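Local coordinates for protein flap endonuclease 1 (PDB 1A76) that cuts 5' flaps from DNA at branched structures during replication and repair, acting as a magnesium-dependent structure-specific endonuclease and 5'-3' exonuclease, at residues A[17-22]-A[71-76]; A[159-164]-A[180-185]. All blocks are in the same frame, centred on the assembly; numbering follows the deposited sequence.

Contact 1 (A[17-22]-A[71-76]); sequences EDLKGK and NDITPI
In the N-domain of this FEN1 nuclease, two neighbouring parallel strands of the central sheet, 23-27 and 74-79, are entered side by side: a type II turn from Leu19 to Lys22 leads into the first, and the Schellman motif ending helix 56-70, with Asp72 at positive phi, leads into the second. Gly21 and Asp72 face each other where these turns meet. Gly21 N gives a weak, bent hydrogen bond to Asp72 O (2.9 Å, 123° at the hydrogen). Glycine suits this third turn position because its positive phi would press a CB against the preceding carbonyl oxygen; its bare CA also lies close to the Asp72 carboxylate. That carboxylate, with CG anti to the backbone N (chi1 -162°), is brought to Lys20, and Asp72 OD2 pairs with Lys20 NZ in a salt bridge whose modelled separation is too short to be taken literally. The lysine chain reaches it by bending at three successive torsions, its methylenes passing over Asn71, where Lys20 CG lies 3.4 Å from Asn71 ND2. Lys315 of helix 298-315 also touches Asp72, adding a second basic residue beside the acid. Ile73, by contrast, is buried. Its CG1 branch, anti to the carbonyl carbon (chi1 -74°), runs to Leu19, with Ile73 CG1 by Leu19 O and Ile73 CD1 packed on Leu19 CB at 4.0 Å; Phe16 and Leu68 also touch this isoleucine, and a branched apolar side chain fits such a buried place. Regular parallel pairing starts at the far end of the contact and passes on to Val24. There Lys22 O accepts a hydrogen bond from Thr74 N at 3.0 Å and receives a CH...O contact from Ile73 CA at 3.4 Å.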
loop_
_atom_site.group_PDB
_atom_site.type_symbol
_atom_site.label_atom_id
_atom_site.label_comp_id
_atom_site.label_asym_id
_atom_site.label_seq_id
_atom_site.Cartn_x
_atom_site.Cartn_y
_atom_site.Cartn_z
ATOM N N GLU A 17 14.442 -8.094 15.098
ATOM C CA GLU A 17 15.863 -7.821 15.281
ATOM C C GLU A 17 16.653 -7.856 13.977
ATOM O O GLU A 17 17.490 -6.990 13.728
ATOM C CB GLU A 17 16.478 -8.829 16.259
ATOM C CG GLU A 17 17.977 -8.648 16.481
ATOM C CD GLU A 17 18.811 -9.720 15.801
ATOM O OE1 GLU A 17 18.884 -10.850 16.336
ATOM O OE2 GLU A 17 19.397 -9.433 14.731
ATOM N N ASP A 18 16.392 -8.862 13.150
ATOM C CA ASP A 18 17.112 -8.993 11.892
ATOM C C ASP A 18 16.654 -7.961 10.862
ATOM O O ASP A 18 17.158 -7.914 9.749
ATOM C CB ASP A 18 16.959 -10.415 11.337
ATOM C CG ASP A 18 17.736 -11.451 12.151
ATOM O OD1 ASP A 18 18.545 -11.055 13.014
ATOM O OD2 ASP A 18 17.537 -12.663 11.932
ATOM N N LEU A 19 15.697 -7.134 11.253
ATOM C CA LEU A 19 15.171 -6.083 10.387
ATOM C C LEU A 19 15.811 -4.753 10.818
ATOM O O LEU A 19 15.634 -3.714 10.174
ATOM C CB LEU A 19 13.655 -6.012 10.562
ATOM C CG LEU A 19 12.665 -6.277 9.428
ATOM C CD1 LEU A 19 13.327 -6.994 8.286
ATOM C CD2 LEU A 19 11.474 -7.062 9.986
ATOM N N LYS A 20 16.545 -4.797 11.927
ATOM C CA LYS A 20 17.200 -3.606 12.465
ATOM C C LYS A 20 18.178 -2.950 11.489
ATOM O O LYS A 20 18.976 -3.627 10.839
ATOM C CB LYS A 20 17.940 -3.954 13.761
ATOM C CG LYS A 20 18.016 -2.807 14.763
ATOM C CD LYS A 20 19.417 -2.677 15.355
ATOM C CE LYS A 20 19.817 -1.215 15.581
ATOM N NZ LYS A 20 20.621 -0.655 14.453
ATOM N N GLY A 21 18.099 -1.623 11.391
ATOM C CA GLY A 21 18.989 -0.879 10.517
ATOM C C GLY A 21 18.587 -0.800 9.054
ATOM O O GLY A 21 19.313 -0.209 8.247
ATOM N N LYS A 22 17.446 -1.385 8.697
ATOM C CA LYS A 22 17.002 -1.370 7.309
ATOM C C LYS A 22 16.126 -0.171 6.965
ATOM O O LYS A 22 15.438 0.391 7.820
ATOM C CB LYS A 22 16.222 -2.649 6.975
ATOM C CG LYS A 22 17.034 -3.959 6.995
ATOM C CD LYS A 22 18.375 -3.834 6.268
ATOM C CE LYS A 22 18.901 -5.209 5.846
ATOM N NZ LYS A 22 20.373 -5.371 6.085
ATOM N N ASN A 71 13.426 0.552 16.494
ATOM C CA ASN A 71 14.189 -0.626 16.096
ATOM C C ASN A 71 15.093 -0.332 14.911
ATOM O O ASN A 71 15.415 -1.224 14.133
ATOM C CB ASN A 71 13.253 -1.775 15.732
ATOM C CG ASN A 71 13.717 -3.095 16.300
ATOM O OD1 ASN A 71 13.047 -3.688 17.149
ATOM N ND2 ASN A 71 14.878 -3.562 15.844
ATOM N N ASP A 72 15.499 0.924 14.786
ATOM C CA ASP A 72 16.365 1.365 13.704
ATOM C C ASP A 72 15.851 1.038 12.295
ATOM O O ASP A 72 16.642 0.835 11.365
ATOM C CB ASP A 72 17.782 0.805 13.889
ATOM C CG ASP A 72 18.812 1.564 13.073
ATOM O OD1 ASP A 72 18.477 2.661 12.579
ATOM O OD2 ASP A 72 19.946 1.074 12.912
ATOM N N ILE A 73 14.530 0.976 12.135
ATOM C CA ILE A 73 13.952 0.738 10.814
ATOM C C ILE A 73 13.506 2.111 10.358
ATOM O O ILE A 73 12.592 2.701 10.952
ATOM C CB ILE A 73 12.727 -0.177 10.847
ATOM C CG1 ILE A 73 13.163 -1.623 11.083
ATOM C CG2 ILE A 73 11.975 -0.075 9.512
ATOM C CD1 ILE A 73 12.115 -2.477 11.758
ATOM N N THR A 74 14.166 2.628 9.328
ATOM C CA THR A 74 13.840 3.951 8.805
ATOM C C THR A 74 12.843 3.835 7.660
ATOM O O THR A 74 13.177 3.347 6.575
ATOM C CB THR A 74 15.106 4.663 8.309
ATOM O OG1 THR A 74 15.966 4.911 9.423
ATOM C CG2 THR A 74 14.760 5.975 7.644
ATOM N N PRO A 75 11.595 4.271 7.893
ATOM C CA PRO A 75 10.587 4.186 6.844
ATOM C C PRO A 75 10.348 5.472 6.058
ATOM O O PRO A 75 10.594 6.593 6.531
ATOM C CB PRO A 75 9.339 3.779 7.616
ATOM C CG PRO A 75 9.506 4.523 8.957
ATOM C CD PRO A 75 11.003 4.797 9.139
ATOM N N ILE A 76 9.884 5.286 4.832
ATOM C CA ILE A 76 9.515 6.394 3.982
ATOM C C ILE A 76 8.129 5.956 3.522
ATOM O O ILE A 76 7.954 4.842 3.018
ATOM C CB ILE A 76 10.481 6.579 2.779
ATOM C CG1 ILE A 76 9.951 7.698 1.881
ATOM C CG2 ILE A 76 10.642 5.268 2.010
ATOM C CD1 ILE A 76 11.025 8.589 1.287
#

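Contact 2 (A[159-164]-A[180-185]); sequences YMAKKG and GAPRVV
Ala161, in the last turn of helix 153-162, directs its methyl group at Pro182, and Ala161 CB rests 3.8 Å from Pro182 CD. So small a side chain lets the helix backbone come close to the loop. Lys162 follows, and Pro182 CD lies 3.7 Å from Lys162 N, so the proline ring sits against the helix backbone as well as the alanine methyl. Proline suits the last position before strand 183-186, where it has a rigid ring and no N-H, and its CG and CD methylenes form a compact apolar surface. The methylenes of Lys162 pass close to the Gly180 backbone, though their fit to its carbonyl oxygen is modelled too tightly to be relied on. Glycine suits position 180 because its positive phi would press a CB against the preceding carbonyl oxygen. No hydrogen bond crosses the contact. Gly164 then ends the helix in a Schellman motif, its N bonded to Ala161 O at 3.0 Å. The contact thus lays the C-terminal end of an I-domain helix against the approach to a sheet strand. Ala161 also touches Val169 of strand 168-170, while strand 183-186 is paired on one flank with 168-170 and on the other with 196-199.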
loop_
_atom_site.group_PDB
_atom_site.type_symbol
_atom_site.label_atom_id
_atom_site.label_comp_id
_atom_site.label_asym_id
_atom_site.label_seq_id
_atom_site.Cartn_x
_atom_site.Cartn_y
_atom_site.Cartn_z
ATOM N N TYR A 159 9.777 0.400 -7.122
ATOM C CA TYR A 159 10.856 1.067 -7.862
ATOM C C TYR A 159 11.962 1.552 -6.919
ATOM O O TYR A 159 13.159 1.414 -7.211
ATOM C CB TYR A 159 10.287 2.256 -8.650
ATOM C CG TYR A 159 11.318 3.214 -9.212
ATOM C CD1 TYR A 159 12.145 2.834 -10.271
ATOM C CD2 TYR A 159 11.421 4.527 -8.732
ATOM C CE1 TYR A 159 13.049 3.739 -10.850
ATOM C CE2 TYR A 159 12.323 5.444 -9.305
ATOM C CZ TYR A 159 13.128 5.037 -10.364
ATOM O OH TYR A 159 14.014 5.914 -10.946
ATOM N N MET A 160 11.567 2.129 -5.789
ATOM C CA MET A 160 12.545 2.628 -4.818
ATOM C C MET A 160 13.369 1.475 -4.240
ATOM O O MET A 160 14.568 1.610 -3.952
ATOM C CB MET A 160 11.829 3.376 -3.693
ATOM C CG MET A 160 11.135 4.667 -4.160
ATOM S SD MET A 160 9.771 5.247 -3.115
ATOM C CE MET A 160 10.652 5.912 -1.717
ATOM N N ALA A 161 12.720 0.333 -4.068
ATOM C CA ALA A 161 13.405 -0.835 -3.525
ATOM C C ALA A 161 14.324 -1.407 -4.594
ATOM O O ALA A 161 15.459 -1.780 -4.314
ATOM C CB ALA A 161 12.389 -1.881 -3.075
ATOM N N LYS A 162 13.828 -1.471 -5.825
ATOM C CA LYS A 162 14.630 -1.999 -6.918
ATOM C C LYS A 162 15.913 -1.180 -7.075
ATOM O O LYS A 162 16.998 -1.738 -7.275
ATOM C CB LYS A 162 13.820 -1.990 -8.216
ATOM C CG LYS A 162 13.141 -3.322 -8.503
ATOM C CD LYS A 162 11.904 -3.160 -9.366
ATOM C CE LYS A 162 12.266 -3.036 -10.833
ATOM N NZ LYS A 162 11.537 -1.896 -11.470
ATOM N N LYS A 163 15.790 0.138 -6.954
ATOM C CA LYS A 163 16.941 1.038 -7.077
ATOM C C LYS A 163 17.930 0.925 -5.931
ATOM O O LYS A 163 19.048 1.422 -6.029
ATOM C CB LYS A 163 16.484 2.490 -7.144
ATOM C CG LYS A 163 15.578 2.817 -8.310
ATOM C CD LYS A 163 15.702 4.283 -8.673
ATOM C CE LYS A 163 15.497 5.173 -7.470
ATOM N NZ LYS A 163 15.836 6.588 -7.792
ATOM N N GLY A 164 17.517 0.305 -4.832
ATOM C CA GLY A 164 18.415 0.174 -3.695
ATOM C C GLY A 164 18.326 1.310 -2.694
ATOM O O GLY A 164 19.134 1.395 -1.766
ATOM N N GLY A 180 8.420 -6.039 -9.599
ATOM C CA GLY A 180 9.852 -6.228 -9.517
ATOM C C GLY A 180 10.474 -5.892 -8.171
ATOM O O GLY A 180 11.697 -5.798 -8.075
ATOM N N ALA A 181 9.657 -5.682 -7.140
ATOM C CA ALA A 181 10.215 -5.390 -5.817
ATOM C C ALA A 181 11.097 -6.578 -5.415
ATOM O O ALA A 181 10.628 -7.717 -5.369
ATOM C CB ALA A 181 9.112 -5.212 -4.804
ATOM N N PRO A 182 12.372 -6.325 -5.088
ATOM C CA PRO A 182 13.246 -7.444 -4.708
ATOM C C PRO A 182 12.828 -8.093 -3.395
ATOM O O PRO A 182 12.984 -9.296 -3.207
ATOM C CB PRO A 182 14.641 -6.813 -4.621
ATOM C CG PRO A 182 14.499 -5.433 -5.179
ATOM C CD PRO A 182 13.076 -5.034 -5.010
ATOM N N ARG A 183 12.274 -7.297 -2.494
ATOM C CA ARG A 183 11.851 -7.825 -1.209
ATOM C C ARG A 183 10.588 -7.156 -0.708
ATOM O O ARG A 183 10.400 -5.958 -0.883
ATOM C CB ARG A 183 12.944 -7.605 -0.166
ATOM C CG ARG A 183 14.037 -8.639 -0.126
ATOM C CD ARG A 183 15.146 -8.178 0.814
ATOM N NE ARG A 183 16.445 -8.337 0.176
ATOM C CZ ARG A 183 17.038 -7.407 -0.568
ATOM N NH1 ARG A 183 16.463 -6.230 -0.763
ATOM N NH2 ARG A 183 18.221 -7.656 -1.105
ATOM N N VAL A 184 9.741 -7.947 -0.058
ATOM C CA VAL A 184 8.506 -7.465 0.538
ATOM C C VAL A 184 8.519 -8.000 1.969
ATOM O O VAL A 184 8.965 -9.123 2.212
ATOM C CB VAL A 184 7.244 -8.021 -0.187
ATOM C CG1 VAL A 184 6.003 -7.792 0.678
ATOM C CG2 VAL A 184 7.082 -7.339 -1.545
ATOM N N VAL A 185 8.079 -7.184 2.921
ATOM C CA VAL A 185 8.010 -7.639 4.304
ATOM C C VAL A 185 6.596 -7.378 4.796
ATOM O O VAL A 185 6.126 -6.241 4.768
ATOM C CB VAL A 185 8.996 -6.903 5.215
ATOM C CG1 VAL A 185 8.874 -7.461 6.635
ATOM C CG2 VAL A 185 10.418 -7.055 4.697
#

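Both contacts lie at strand ends of the same mixed sheet and are partly buried, with centres 15 Å apart, yet they join different elements. Contact 1 ties two adjacent parallel strands together at their entrances and is largely polar, with a salt bridge and backbone hydrogen bonds beside a smaller apolar part. Contact 2 sets a helix end against a loop, is smaller in buried surface (187 against 356 Å²), and relies on van der Waals packing alone. The segments also touch each other, Ile76 CG2 lying 3.8 Å from Met160 CE. Contact 2 is nearer the metal site: the side chain of Ala181 is about 12 Å from a bound manganese ion.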